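Local coordinates for acyl-CoA N-acyltransferases (NAT) superfamily protein (PDB 6TH0) that binds acetyl-CoA and probably transfers its acetyl group to N-terminal methionines of transmembrane proteins and to protein lysine side chains, at residues 11-16 against 39-44; 73-78 against 89-94; 152-157 against 172-177. All blocks are in the same frame, centred on the assembly; numbering follows the deposited sequence.

Interaction 1 (11-16 against 39-44)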
ATOM      1  N   ILE A  11       7.829   9.622  -0.328  1.00 48.84           N
ATOM      2  CA  ILE A  11       7.445  10.336  -1.538  1.00 52.67           C
ATOM      3  C   ILE A  11       7.304  11.822  -1.228  1.00 56.24           C
ATOM      4  O   ILE A  11       6.800  12.213  -0.163  1.00 57.42           O
ATOM      5  CB  ILE A  11       6.155   9.742  -2.120  1.00 50.97           C
ATOM      6  CG1 ILE A  11       6.426   8.307  -2.561  1.00 49.62           C
ATOM      7  CG2 ILE A  11       5.710  10.549  -3.349  1.00 56.34           C
ATOM      8  CD1 ILE A  11       5.225   7.591  -3.131  1.00 50.71           C
ATOM      9  N   ASN A  12       7.789  12.663  -2.128  1.00 55.39           N
ATOM     10  CA  ASN A  12       7.724  14.110  -1.957  1.00 56.71           C
ATOM     11  C   ASN A  12       7.143  14.762  -3.200  1.00 58.27           C
ATOM     12  O   ASN A  12       6.936  14.106  -4.225  1.00 51.81           O
ATOM     13  CB  ASN A  12       9.109  14.694  -1.633  1.00 68.20           C
ATOM     14  CG  ASN A  12      10.139  14.403  -2.699  1.00 69.53           C
ATOM     15  OD1 ASN A  12      10.063  14.930  -3.809  1.00 71.05           O
ATOM     16  ND2 ASN A  12      11.115  13.563  -2.368  1.00 64.03           N
ATOM     17  N   PRO A  13       6.859  16.067  -3.139  1.00 62.99           N
ATOM     18  CA  PRO A  13       6.184  16.722  -4.273  1.00 62.93           C
ATOM     19  C   PRO A  13       6.916  16.604  -5.599  1.00 64.79           C
ATOM     20  O   PRO A  13       6.259  16.594  -6.647  1.00 62.43           O
ATOM     21  CB  PRO A  13       6.082  18.181  -3.816  1.00 66.20           C
ATOM     22  CG  PRO A  13       6.025  18.083  -2.319  1.00 66.34           C
ATOM     23  CD  PRO A  13       6.931  16.940  -1.957  1.00 62.36           C
ATOM     24  N   SER A  14       8.247  16.524  -5.604  1.00 61.72           N
ATOM     25  CA  SER A  14       8.941  16.412  -6.880  1.00 61.28           C
ATOM     26  C   SER A  14       8.653  15.093  -7.589  1.00 61.13           C
ATOM     27  O   SER A  14       8.944  14.982  -8.787  1.00 59.47           O
ATOM     28  CB  SER A  14      10.448  16.565  -6.679  1.00 65.19           C
ATOM     29  OG  SER A  14      10.988  15.415  -6.049  1.00 65.96           O
ATOM     30  N   ASP A  15       8.079  14.109  -6.888  1.00 53.59           N
ATOM     31  CA  ASP A  15       7.673  12.833  -7.476  1.00 48.37           C
ATOM     32  C   ASP A  15       6.322  12.899  -8.181  1.00 44.86           C
ATOM     33  O   ASP A  15       5.918  11.906  -8.797  1.00 48.64           O
ATOM     34  CB  ASP A  15       7.593  11.749  -6.391  1.00 47.94           C
ATOM     35  CG  ASP A  15       8.931  11.451  -5.746  1.00 55.33           C
ATOM     36  OD1 ASP A  15       9.935  11.348  -6.475  1.00 59.07           O
ATOM     37  OD2 ASP A  15       8.980  11.329  -4.495  1.00 58.79           O
ATOM     38  N   LEU A  16       5.628  14.043  -8.128  1.00 50.09           N
ATOM     39  CA  LEU A  16       4.224  14.092  -8.530  1.00 47.95           C
ATOM     40  C   LEU A  16       4.005  13.550  -9.945  1.00 42.30           C
ATOM     41  O   LEU A  16       3.179  12.658 -10.149  1.00 44.26           O
ATOM     42  CB  LEU A  16       3.695  15.520  -8.414  1.00 52.46           C
ATOM     43  CG  LEU A  16       2.235  15.654  -8.842  1.00 48.29           C
ATOM     44  CD1 LEU A  16       1.341  14.853  -7.920  1.00 46.53           C
ATOM     45  CD2 LEU A  16       1.811  17.110  -8.863  1.00 56.74           C
ATOM     46  N   VAL A  39      -1.076  12.403  -1.738  1.00 47.01           N
ATOM     47  CA  VAL A  39       0.047  11.504  -1.475  1.00 46.51           C
ATOM     48  C   VAL A  39       1.327  12.307  -1.259  1.00 51.91           C
ATOM     49  O   VAL A  39       2.008  12.156  -0.241  1.00 51.35           O
ATOM     50  CB  VAL A  39       0.214  10.496  -2.628  1.00 44.12           C
ATOM     51  CG1 VAL A  39       1.515   9.721  -2.479  1.00 42.94           C
ATOM     52  CG2 VAL A  39      -0.965   9.527  -2.701  1.00 46.28           C
ATOM     53  N   VAL A  40       1.665  13.190  -2.208  1.00 51.00           N
ATOM     54  CA  VAL A  40       2.954  13.878  -2.145  1.00 50.38           C
ATOM     55  C   VAL A  40       2.987  14.921  -1.035  1.00 56.93           C
ATOM     56  O   VAL A  40       4.071  15.304  -0.577  1.00 69.75           O
ATOM     57  CB  VAL A  40       3.281  14.521  -3.503  1.00 53.50           C
ATOM     58  CG1 VAL A  40       3.243  13.446  -4.603  1.00 48.99           C
ATOM     59  CG2 VAL A  40       2.322  15.691  -3.800  1.00 54.25           C
ATOM     60  N   ASN A  41       1.829  15.414  -0.611  1.00 62.89           N
ATOM     61  CA  ASN A  41       1.730  16.362   0.494  1.00 68.08           C
ATOM     62  C   ASN A  41       1.643  15.682   1.855  1.00 67.70           C
ATOM     63  O   ASN A  41       1.785  16.360   2.880  1.00 66.89           O
ATOM     64  CB  ASN A  41       0.532  17.284   0.279  1.00 68.35           C
ATOM     65  CG  ASN A  41       0.736  18.212  -0.902  1.00 78.40           C
ATOM     66  OD1 ASN A  41       1.845  18.687  -1.137  1.00 72.89           O
ATOM     67  ND2 ASN A  41      -0.327  18.462  -1.660  1.00 87.24           N
ATOM     68  N   GLY A  42       1.436  14.368   1.883  1.00 59.58           N
ATOM     69  CA  GLY A  42       1.476  13.612   3.133  1.00 64.76           C
ATOM     70  C   GLY A  42       0.242  13.826   3.992  1.00 74.31           C
ATOM     71  O   GLY A  42      -0.893  13.683   3.525  1.00 79.44           O
ATOM     72  N   GLY A  43       0.452  14.116   5.271  1.00 78.84           N
ATOM     73  CA  GLY A  43      -0.659  14.201   6.196  1.00 83.26           C
ATOM     74  C   GLY A  43      -1.281  12.860   6.536  1.00 81.76           C
ATOM     75  O   GLY A  43      -0.705  12.082   7.306  1.00 82.83           O
ATOM     76  N   ASP A  44      -2.462  12.579   5.979  1.00 71.25           N
ATOM     77  CA  ASP A  44      -3.152  11.327   6.268  1.00 68.90           C
ATOM     78  C   ASP A  44      -2.788  10.202   5.315  1.00 63.50           C
ATOM     79  O   ASP A  44      -3.260   9.080   5.524  1.00 69.72           O
ATOM     80  CB  ASP A  44      -4.665  11.501   6.255  1.00 73.44           C
ATOM     81  CG  ASP A  44      -5.184  11.952   4.904  1.00 76.73           C
ATOM     82  OD1 ASP A  44      -4.358  12.324   4.043  1.00 74.00           O
ATOM     83  OD2 ASP A  44      -6.416  11.949   4.705  1.00 80.08           O
TER
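Val-40 sets its two methyl groups against the turn of chain running from Ile-11 to Leu-16, and most of the cross-contacts involve it. In terms of the GNAT fold, the turn links the first strand, 6-10, to helix 16-26, while Val-40 sits on the last turn of helix 33-41. The evidence for the orientation lies in where each methyl ends. CG1 is swung to the backbone-N side of Val-40 (chi1 -56°), which brings it 4.0 Å from Ile-11 CG2 and 4.1 Å from Leu-16 CD1. The Leu-16 side chain meets the valine at about a right angle, whereas that of Ile-11 slants across it. The other methyl, CG2, faces Pro-13 CA. Asn-12 O lies against Val-40 CB, 3.7 Å away, and is also close to CG1. At the edge of the Pro-13 ring, CD lies 3.6 Å from Val-40 O, a van der Waals contact. Val-39 adds a looser touch, its CG1 lying 4.3 Å from Ile-11 CD1. Leu-19 of helix 16-26 packs on Ile-11, Val-39 and Val-40 alike, so the buried part continues beyond the two segments, and Ile-11 also leans on Ser-47 and Ala-49 of strand 45-52. Within the turn, Asn-12 N donates to Asp-15 OD2 at 3.0 Å in a nearly straight bond (172°), and Arg-9 of strand 6-10 forms a salt bridge with the same oxygen. Asn-12 N reaches that oxygen on its anti side, 27° out of the carboxylate plane.

Interaction 2 (73-78 against 89-94)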
ATOM      1  N   LEU A  73      -9.115   5.111  11.554  1.00 54.17           N
ATOM      2  CA  LEU A  73      -9.530   4.794  12.912  1.00 53.49           C
ATOM      3  C   LEU A  73     -10.061   3.366  12.956  1.00 60.78           C
ATOM      4  O   LEU A  73     -10.903   2.981  12.141  1.00 52.79           O
ATOM      5  CB  LEU A  73     -10.593   5.778  13.399  1.00 62.47           C
ATOM      6  CG  LEU A  73     -10.093   7.180  13.754  1.00 70.50           C
ATOM      7  CD1 LEU A  73     -11.257   8.100  14.050  1.00 76.25           C
ATOM      8  CD2 LEU A  73      -9.195   7.081  14.987  1.00 71.62           C
ATOM      9  N   ALA A  74      -9.558   2.574  13.906  1.00 55.26           N
ATOM     10  CA  ALA A  74      -9.890   1.153  13.919  1.00 53.99           C
ATOM     11  C   ALA A  74     -11.399   0.920  13.900  1.00 56.87           C
ATOM     12  O   ALA A  74     -11.889   0.045  13.174  1.00 57.81           O
ATOM     13  CB  ALA A  74      -9.259   0.470  15.133  1.00 50.62           C
ATOM     14  N   LYS A  75     -12.151   1.677  14.705  1.00 57.43           N
ATOM     15  CA  LYS A  75     -13.587   1.431  14.797  1.00 59.07           C
ATOM     16  C   LYS A  75     -14.356   1.905  13.573  1.00 63.90           C
ATOM     17  O   LYS A  75     -15.547   1.597  13.460  1.00 75.99           O
ATOM     18  CB  LYS A  75     -14.171   2.056  16.062  1.00 61.68           C
ATOM     19  CG  LYS A  75     -13.934   1.196  17.296  1.00 71.23           C
ATOM     20  CD  LYS A  75     -15.147   1.160  18.220  1.00 79.56           C
ATOM     21  CE  LYS A  75     -14.965   0.159  19.358  1.00 79.22           C
ATOM     22  NZ  LYS A  75     -16.016   0.327  20.413  1.00 82.55           N
ATOM     23  N   GLU A  76     -13.728   2.661  12.679  1.00 57.58           N
ATOM     24  CA  GLU A  76     -14.351   3.074  11.432  1.00 62.23           C
ATOM     25  C   GLU A  76     -13.935   2.199  10.259  1.00 57.00           C
ATOM     26  O   GLU A  76     -14.329   2.476   9.115  1.00 61.22           O
ATOM     27  CB  GLU A  76     -14.029   4.548  11.147  1.00 76.06           C
ATOM     28  CG  GLU A  76     -14.469   5.479  12.268  1.00 88.78           C
ATOM     29  CD  GLU A  76     -14.254   6.948  11.948  1.00100.02           C
ATOM     30  OE1 GLU A  76     -14.980   7.790  12.522  1.00107.37           O
ATOM     31  OE2 GLU A  76     -13.368   7.261  11.122  1.00 99.91           O
ATOM     32  N   SER A  77     -13.101   1.187  10.507  1.00 50.92           N
ATOM     33  CA  SER A  77     -12.619   0.323   9.440  1.00 53.19           C
ATOM     34  C   SER A  77     -13.586  -0.835   9.243  1.00 60.65           C
ATOM     35  O   SER A  77     -14.346  -1.202  10.144  1.00 63.74           O
ATOM     36  CB  SER A  77     -11.227  -0.225   9.764  1.00 55.08           C
ATOM     37  OG  SER A  77     -11.321  -1.192  10.801  1.00 57.60           O
ATOM     38  N   GLU A  78     -13.521  -1.441   8.057  1.00 53.76           N
ATOM     39  CA  GLU A  78     -14.379  -2.587   7.799  1.00 54.16           C
ATOM     40  C   GLU A  78     -13.947  -3.849   8.534  1.00 51.18           C
ATOM     41  O   GLU A  78     -14.701  -4.826   8.524  1.00 56.28           O
ATOM     42  CB  GLU A  78     -14.418  -2.876   6.302  1.00 59.41           C
ATOM     43  CG  GLU A  78     -13.119  -3.425   5.772  1.00 57.38           C
ATOM     44  CD  GLU A  78     -13.043  -3.368   4.258  1.00 60.43           C
ATOM     45  OE1 GLU A  78     -12.957  -2.246   3.710  1.00 57.93           O
ATOM     46  OE2 GLU A  78     -13.062  -4.446   3.623  1.00 57.01           O
ATOM     47  N   LYS A  89      -6.730   0.574  26.334  1.00 79.25           N
ATOM     48  CA  LYS A  89      -5.799   1.146  25.366  1.00 77.00           C
ATOM     49  C   LYS A  89      -6.398   2.247  24.495  1.00 84.74           C
ATOM     50  O   LYS A  89      -5.642   3.021  23.884  1.00 77.74           O
ATOM     51  CB  LYS A  89      -5.214   0.043  24.467  1.00 82.40           C
ATOM     52  CG  LYS A  89      -4.380  -0.997  25.233  1.00 89.57           C
ATOM     53  CD  LYS A  89      -3.584  -1.903  24.294  1.00 93.10           C
ATOM     54  CE  LYS A  89      -2.868  -3.028  25.045  1.00 99.23           C
ATOM     55  NZ  LYS A  89      -2.021  -2.535  26.177  1.00101.30           N
ATOM     56  N   GLY A  90      -7.721   2.334  24.406  1.00 79.99           N
ATOM     57  CA  GLY A  90      -8.347   3.253  23.476  1.00 79.54           C
ATOM     58  C   GLY A  90      -8.687   2.548  22.175  1.00 71.68           C
ATOM     59  O   GLY A  90      -8.484   1.343  22.009  1.00 69.91           O
ATOM     60  N   GLU A  91      -9.192   3.322  21.220  1.00 66.23           N
ATOM     61  CA  GLU A  91      -9.697   2.716  19.992  1.00 71.49           C
ATOM     62  C   GLU A  91      -8.557   2.219  19.111  1.00 64.63           C
ATOM     63  O   GLU A  91      -8.586   1.079  18.616  1.00 63.15           O
ATOM     64  CB  GLU A  91     -10.561   3.722  19.238  1.00 84.96           C
ATOM     65  CG  GLU A  91     -11.463   3.092  18.211  1.00 89.49           C
ATOM     66  CD  GLU A  91     -12.041   4.111  17.256  1.00 93.29           C
ATOM     67  OE1 GLU A  91     -12.590   5.142  17.725  1.00 85.21           O
ATOM     68  OE2 GLU A  91     -11.932   3.878  16.032  1.00 78.16           O
ATOM     69  N   GLY A  92      -7.550   3.055  18.880  1.00 63.41           N
ATOM     70  CA  GLY A  92      -6.463   2.653  18.015  1.00 57.08           C
ATOM     71  C   GLY A  92      -6.735   2.908  16.540  1.00 63.68           C
ATOM     72  O   GLY A  92      -7.819   3.326  16.124  1.00 59.70           O
ATOM     73  N   THR A  93      -5.691   2.702  15.745  1.00 59.26           N
ATOM     74  CA  THR A  93      -5.718   2.932  14.311  1.00 52.26           C
ATOM     75  C   THR A  93      -5.249   1.703  13.547  1.00 49.48           C
ATOM     76  O   THR A  93      -4.768   0.722  14.114  1.00 53.48           O
ATOM     77  CB  THR A  93      -4.829   4.114  13.927  1.00 54.96           C
ATOM     78  OG1 THR A  93      -3.520   3.902  14.482  1.00 55.81           O
ATOM     79  CG2 THR A  93      -5.431   5.451  14.434  1.00 54.36           C
ATOM     80  N   LEU A  94      -5.380   1.815  12.241  1.00 49.36           N
ATOM     81  CA  LEU A  94      -4.929   0.820  11.282  1.00 45.39           C
ATOM     82  C   LEU A  94      -4.279   1.565  10.131  1.00 49.45           C
ATOM     83  O   LEU A  94      -4.615   2.721   9.868  1.00 50.51           O
ATOM     84  CB  LEU A  94      -6.090  -0.024  10.767  1.00 45.79           C
ATOM     85  CG  LEU A  94      -6.734  -0.967  11.763  1.00 48.89           C
ATOM     86  CD1 LEU A  94      -8.094  -1.406  11.268  1.00 52.04           C
ATOM     87  CD2 LEU A  94      -5.823  -2.165  11.968  1.00 45.78           C
TER
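Ala-74 N donates to Gly-92 O over 2.9 Å, and at 168° this is the well-defined polar link between the segments; the donor stands 31° off the carbonyl plane. A second bond, from Lys-75 N to the carboxylate oxygen OE2 of Glu-91, is doubtful, because that oxygen is modelled too close to its surroundings. Ser-77 ties its own turn together: its OG gives a 2.7 Å bond to Ala-74 O, which also receives Ser-77 N. In backbone pairing, Leu-73 and Thr-93 form an antiparallel, non-hydrogen-bonded bridge, their CA atoms 4.5 Å apart. It lies where strands 63-73 and 93-102, the third and fourth of the GNAT sheet, part company, and a short 3-10 turn, 74-76, leads the chain away from the end of strand 63-73. Of the apolar contacts, one is Leu-73 CD2 with Thr-93 CG2, the two side chains crossing at a slant 4.1 Å apart. Another is made by Leu-94, whose CG is carried to the backbone-N side (chi1 -69°): CG lies 4.4 Å from Ala-74 CB, and CD1 comes 3.7 Å from Ser-77 CB. As for cation-pi contacts, Lys-75 is engaged with Tyr-85 in the intervening loop.

Interaction 3 (152-157 against 172-177)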
ATOM      1  N   PHE A 152       0.485 -11.940   5.673  1.00 37.23           N
ATOM      2  CA  PHE A 152      -0.865 -11.391   5.764  1.00 39.74           C
ATOM      3  C   PHE A 152      -1.878 -12.519   5.675  1.00 42.93           C
ATOM      4  O   PHE A 152      -1.673 -13.498   4.949  1.00 42.23           O
ATOM      5  CB  PHE A 152      -1.145 -10.360   4.654  1.00 35.28           C
ATOM      6  CG  PHE A 152      -0.515  -9.016   4.874  1.00 33.13           C
ATOM      7  CD1 PHE A 152       0.863  -8.880   4.912  1.00 38.19           C
ATOM      8  CD2 PHE A 152      -1.294  -7.858   5.005  1.00 34.27           C
ATOM      9  CE1 PHE A 152       1.442  -7.641   5.080  1.00 39.15           C
ATOM     10  CE2 PHE A 152      -0.717  -6.628   5.173  1.00 39.84           C
ATOM     11  CZ  PHE A 152       0.653  -6.507   5.224  1.00 44.87           C
ATOM     12  N   ARG A 153      -2.976 -12.390   6.422  1.00 39.20           N
ATOM     13  CA  ARG A 153      -4.040 -13.388   6.399  1.00 40.88           C
ATOM     14  C   ARG A 153      -5.087 -12.956   5.375  1.00 43.56           C
ATOM     15  O   ARG A 153      -5.527 -11.804   5.383  1.00 42.66           O
ATOM     16  CB  ARG A 153      -4.688 -13.523   7.778  1.00 41.03           C
ATOM     17  CG  ARG A 153      -4.098 -14.594   8.633  1.00 48.85           C
ATOM     18  CD  ARG A 153      -2.677 -14.259   9.004  1.00 48.71           C
ATOM     19  NE  ARG A 153      -2.196 -15.193  10.022  1.00 48.55           N
ATOM     20  CZ  ARG A 153      -0.988 -15.150  10.573  1.00 52.97           C
ATOM     21  NH1 ARG A 153      -0.117 -14.220  10.197  1.00 55.84           N
ATOM     22  NH2 ARG A 153      -0.657 -16.040  11.502  1.00 52.11           N
ATOM     23  N   CYS A 154      -5.502 -13.889   4.515  1.00 44.94           N
ATOM     24  CA  CYS A 154      -6.587 -13.659   3.563  1.00 38.36           C
ATOM     25  C   CYS A 154      -7.905 -13.920   4.284  1.00 42.37           C
ATOM     26  O   CYS A 154      -8.156 -15.046   4.739  1.00 43.28           O
ATOM     27  CB  CYS A 154      -6.443 -14.570   2.343  1.00 44.62           C
ATOM     28  SG  CYS A 154      -7.634 -14.095   1.047  1.00 45.87           S
ATOM     29  N   VAL A 155      -8.693 -12.863   4.496  1.00 44.76           N
ATOM     30  CA  VAL A 155      -9.863 -12.953   5.361  1.00 49.20           C
ATOM     31  C   VAL A 155     -11.123 -13.391   4.619  1.00 41.39           C
ATOM     32  O   VAL A 155     -11.779 -14.359   5.019  1.00 43.55           O
ATOM     33  CB  VAL A 155     -10.106 -11.604   6.063  1.00 48.98           C
ATOM     34  CG1 VAL A 155     -11.360 -11.669   6.928  1.00 47.45           C
ATOM     35  CG2 VAL A 155      -8.886 -11.202   6.859  1.00 50.14           C
ATOM     36  N   ARG A 156     -11.486 -12.673   3.557  1.00 42.77           N
ATOM     37  CA  ARG A 156     -12.765 -12.920   2.899  1.00 45.22           C
ATOM     38  C   ARG A 156     -12.765 -12.255   1.532  1.00 39.95           C
ATOM     39  O   ARG A 156     -11.945 -11.383   1.239  1.00 41.92           O
ATOM     40  CB  ARG A 156     -13.935 -12.409   3.752  1.00 50.52           C
ATOM     41  CG  ARG A 156     -13.843 -10.927   4.140  1.00 44.65           C
ATOM     42  CD  ARG A 156     -14.695 -10.710   5.395  1.00 53.45           C
ATOM     43  NE  ARG A 156     -14.460  -9.398   5.975  1.00 54.52           N
ATOM     44  CZ  ARG A 156     -14.692  -9.096   7.251  1.00 60.06           C
ATOM     45  NH1 ARG A 156     -15.154 -10.022   8.083  1.00 61.51           N
ATOM     46  NH2 ARG A 156     -14.454  -7.867   7.695  1.00 65.56           N
ATOM     47  N   ARG A 157     -13.728 -12.658   0.711  1.00 36.99           N
ATOM     48  CA  ARG A 157     -13.912 -12.113  -0.626  1.00 39.43           C
ATOM     49  C   ARG A 157     -15.031 -11.073  -0.632  1.00 46.64           C
ATOM     50  O   ARG A 157     -16.115 -11.325  -0.094  1.00 51.15           O
ATOM     51  CB  ARG A 157     -14.247 -13.232  -1.609  1.00 40.12           C
ATOM     52  CG  ARG A 157     -14.297 -12.797  -3.067  1.00 40.15           C
ATOM     53  CD  ARG A 157     -14.710 -13.959  -3.945  1.00 43.87           C
ATOM     54  NE  ARG A 157     -14.579 -13.623  -5.355  1.00 53.27           N
ATOM     55  CZ  ARG A 157     -13.549 -13.993  -6.108  1.00 51.50           C
ATOM     56  NH1 ARG A 157     -13.508 -13.645  -7.380  1.00 46.32           N
ATOM     57  NH2 ARG A 157     -12.559 -14.713  -5.588  1.00 47.34           N
ATOM     58  N   TYR A 172      -9.979  -9.507  -2.502  1.00 40.33           N
ATOM     59  CA  TYR A 172      -9.727 -10.195  -1.243  1.00 35.51           C
ATOM     60  C   TYR A 172      -9.271  -9.185  -0.202  1.00 41.79           C
ATOM     61  O   TYR A 172      -8.409  -8.346  -0.480  1.00 41.76           O
ATOM     62  CB  TYR A 172      -8.656 -11.279  -1.369  1.00 34.86           C
ATOM     63  CG  TYR A 172      -9.073 -12.499  -2.123  1.00 39.16           C
ATOM     64  CD1 TYR A 172     -10.164 -13.249  -1.720  1.00 36.99           C
ATOM     65  CD2 TYR A 172      -8.332 -12.949  -3.210  1.00 41.06           C
ATOM     66  CE1 TYR A 172     -10.530 -14.404  -2.391  1.00 38.89           C
ATOM     67  CE2 TYR A 172      -8.682 -14.115  -3.878  1.00 37.71           C
ATOM     68  CZ  TYR A 172      -9.785 -14.817  -3.480  1.00 41.76           C
ATOM     69  OH  TYR A 172     -10.146 -15.948  -4.154  1.00 40.87           O
ATOM     70  N   LEU A 173      -9.844  -9.276   0.994  1.00 40.29           N
ATOM     71  CA  LEU A 173      -9.362  -8.511   2.141  1.00 39.73           C
ATOM     72  C   LEU A 173      -8.172  -9.233   2.773  1.00 37.52           C
ATOM     73  O   LEU A 173      -8.262 -10.426   3.062  1.00 44.87           O
ATOM     74  CB  LEU A 173     -10.475  -8.368   3.173  1.00 44.88           C
ATOM     75  CG  LEU A 173     -10.038  -7.887   4.567  1.00 44.04           C
ATOM     76  CD1 LEU A 173      -9.582  -6.437   4.483  1.00 43.26           C
ATOM     77  CD2 LEU A 173     -11.145  -8.067   5.616  1.00 54.20           C
ATOM     78  N   PHE A 174      -7.046  -8.530   2.952  1.00 37.37           N
ATOM     79  CA  PHE A 174      -5.864  -9.098   3.604  1.00 42.60           C
ATOM     80  C   PHE A 174      -5.546  -8.269   4.833  1.00 37.91           C
ATOM     81  O   PHE A 174      -5.632  -7.051   4.785  1.00 40.98           O
ATOM     82  CB  PHE A 174      -4.613  -9.120   2.705  1.00 40.02           C
ATOM     83  CG  PHE A 174      -4.503 -10.319   1.811  1.00 38.12           C
ATOM     84  CD1 PHE A 174      -3.777 -11.428   2.209  1.00 41.83           C
ATOM     85  CD2 PHE A 174      -5.080 -10.313   0.545  1.00 43.16           C
ATOM     86  CE1 PHE A 174      -3.655 -12.541   1.359  1.00 44.72           C
ATOM     87  CE2 PHE A 174      -4.963 -11.398  -0.291  1.00 42.70           C
ATOM     88  CZ  PHE A 174      -4.249 -12.506   0.109  1.00 42.32           C
ATOM     89  N   VAL A 175      -5.201  -8.926   5.949  1.00 40.16           N
ATOM     90  CA  VAL A 175      -4.903  -8.217   7.191  1.00 39.55           C
ATOM     91  C   VAL A 175      -3.616  -8.759   7.793  1.00 42.35           C
ATOM     92  O   VAL A 175      -3.304  -9.949   7.663  1.00 45.41           O
ATOM     93  CB  VAL A 175      -6.055  -8.306   8.221  1.00 44.37           C
ATOM     94  CG1 VAL A 175      -7.348  -7.793   7.623  1.00 49.21           C
ATOM     95  CG2 VAL A 175      -6.214  -9.731   8.727  1.00 41.60           C
ATOM     96  N   TYR A 176      -2.814  -7.862   8.364  1.00 43.85           N
ATOM     97  CA  TYR A 176      -1.695  -8.235   9.224  1.00 42.87           C
ATOM     98  C   TYR A 176      -1.863  -7.518  10.561  1.00 40.34           C
ATOM     99  O   TYR A 176      -1.617  -6.309  10.655  1.00 45.59           O
ATOM    100  CB  TYR A 176      -0.349  -7.872   8.600  1.00 46.53           C
ATOM    101  CG  TYR A 176       0.829  -8.336   9.425  1.00 43.91           C
ATOM    102  CD1 TYR A 176       1.276  -9.648   9.353  1.00 52.95           C
ATOM    103  CD2 TYR A 176       1.486  -7.470  10.273  1.00 56.09           C
ATOM    104  CE1 TYR A 176       2.351 -10.082  10.110  1.00 60.78           C
ATOM    105  CE2 TYR A 176       2.563  -7.892  11.034  1.00 61.52           C
ATOM    106  CZ  TYR A 176       2.990  -9.194  10.947  1.00 63.31           C
ATOM    107  OH  TYR A 176       4.059  -9.610  11.710  1.00 66.72           O
ATOM    108  N   PHE A 177      -2.215  -8.265  11.603  1.00 41.98           N
ATOM    109  CA  PHE A 177      -2.366  -7.682  12.934  1.00 46.36           C
ATOM    110  C   PHE A 177      -1.054  -7.794  13.698  1.00 50.48           C
ATOM    111  O   PHE A 177      -0.412  -8.848  13.699  1.00 56.69           O
ATOM    112  CB  PHE A 177      -3.500  -8.342  13.720  1.00 47.85           C
ATOM    113  CG  PHE A 177      -4.872  -7.941  13.263  1.00 47.31           C
ATOM    114  CD1 PHE A 177      -5.400  -6.704  13.640  1.00 56.23           C
ATOM    115  CD2 PHE A 177      -5.660  -8.797  12.515  1.00 46.16           C
ATOM    116  CE1 PHE A 177      -6.666  -6.304  13.232  1.00 57.50           C
ATOM    117  CE2 PHE A 177      -6.937  -8.401  12.090  1.00 46.96           C
ATOM    118  CZ  PHE A 177      -7.440  -7.144  12.456  1.00 51.66           C
TER
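Phe-152, Leu-173 and Tyr-172 bury the largest areas in this pairing of strands 153-164 and 167-177, the antiparallel hairpin that ends the GNAT sheet. Phe-152 presents a ring face to CB of Tyr-176, which stands over its centre in a CH-pi contact, 3.6 Å from the centroid and only 8° off the normal; the two rings themselves are oblique. The Tyr-147 ring meets Phe-152 edge-to-face from helix 141-149. Leu-173 is placed at a classic beta bulge. Its O accepts Val-155 N at 2.9 Å while its N donates to Arg-156 O at 3.0 Å, and consequently two residues of one strand face a single residue of the other. Both of their side chains run alongside that of Leu-173, whose CD2 touches Val-155 CB at 3.7 Å and Arg-156 NE at 3.6 Å. Tyr-172 belongs to the other face of the sheet, with Cys-154 and Phe-174. Cys-154 SG reaches both aromatics because its first torsion (chi1 -171°) turns it away from the backbone N, lying obliquely to the Tyr-172 ring and over a face of the Phe-174 ring, 4.2 Å from the latter's centroid. Tyr-172 OH lies at the edge of the Arg-157 guanidinium, near its plane, without hydrogen-bond geometry; the two planes are 89° apart. Thus straight backbone bonds, such as Arg-153 N to Val-175 O at 2.8 Å, set the register, whereas the side chains cohere through CH-pi, sulfur-aromatic and dispersion contacts, with the charges of Arg-156 and Arg-157 answered by salt bridges to Asp-81 and Asp-170.

How the interactions relate
The three contacts follow one another along the chain without overlapping. Interactions 2 and 3 are neighbours, with centres about 17 Å apart: Glu-78 O of segment 73-78 comes 3.2 Å from Arg-156 NH2 of segment 152-157, a packing touch, and both reach the same sheet. Interaction 1 stands apart, its centre about 25 Å from that of interaction 2 and about 27 Å from that of interaction 3, on the opposite side of the chain's centre from the latter. Relative to bound acetyl-CoA, the Phe-174 side chain of interaction 3 is about 8 Å away and that of Ile-11 in interaction 1 about 13 Å, while interaction 2 lies away from the binding residues.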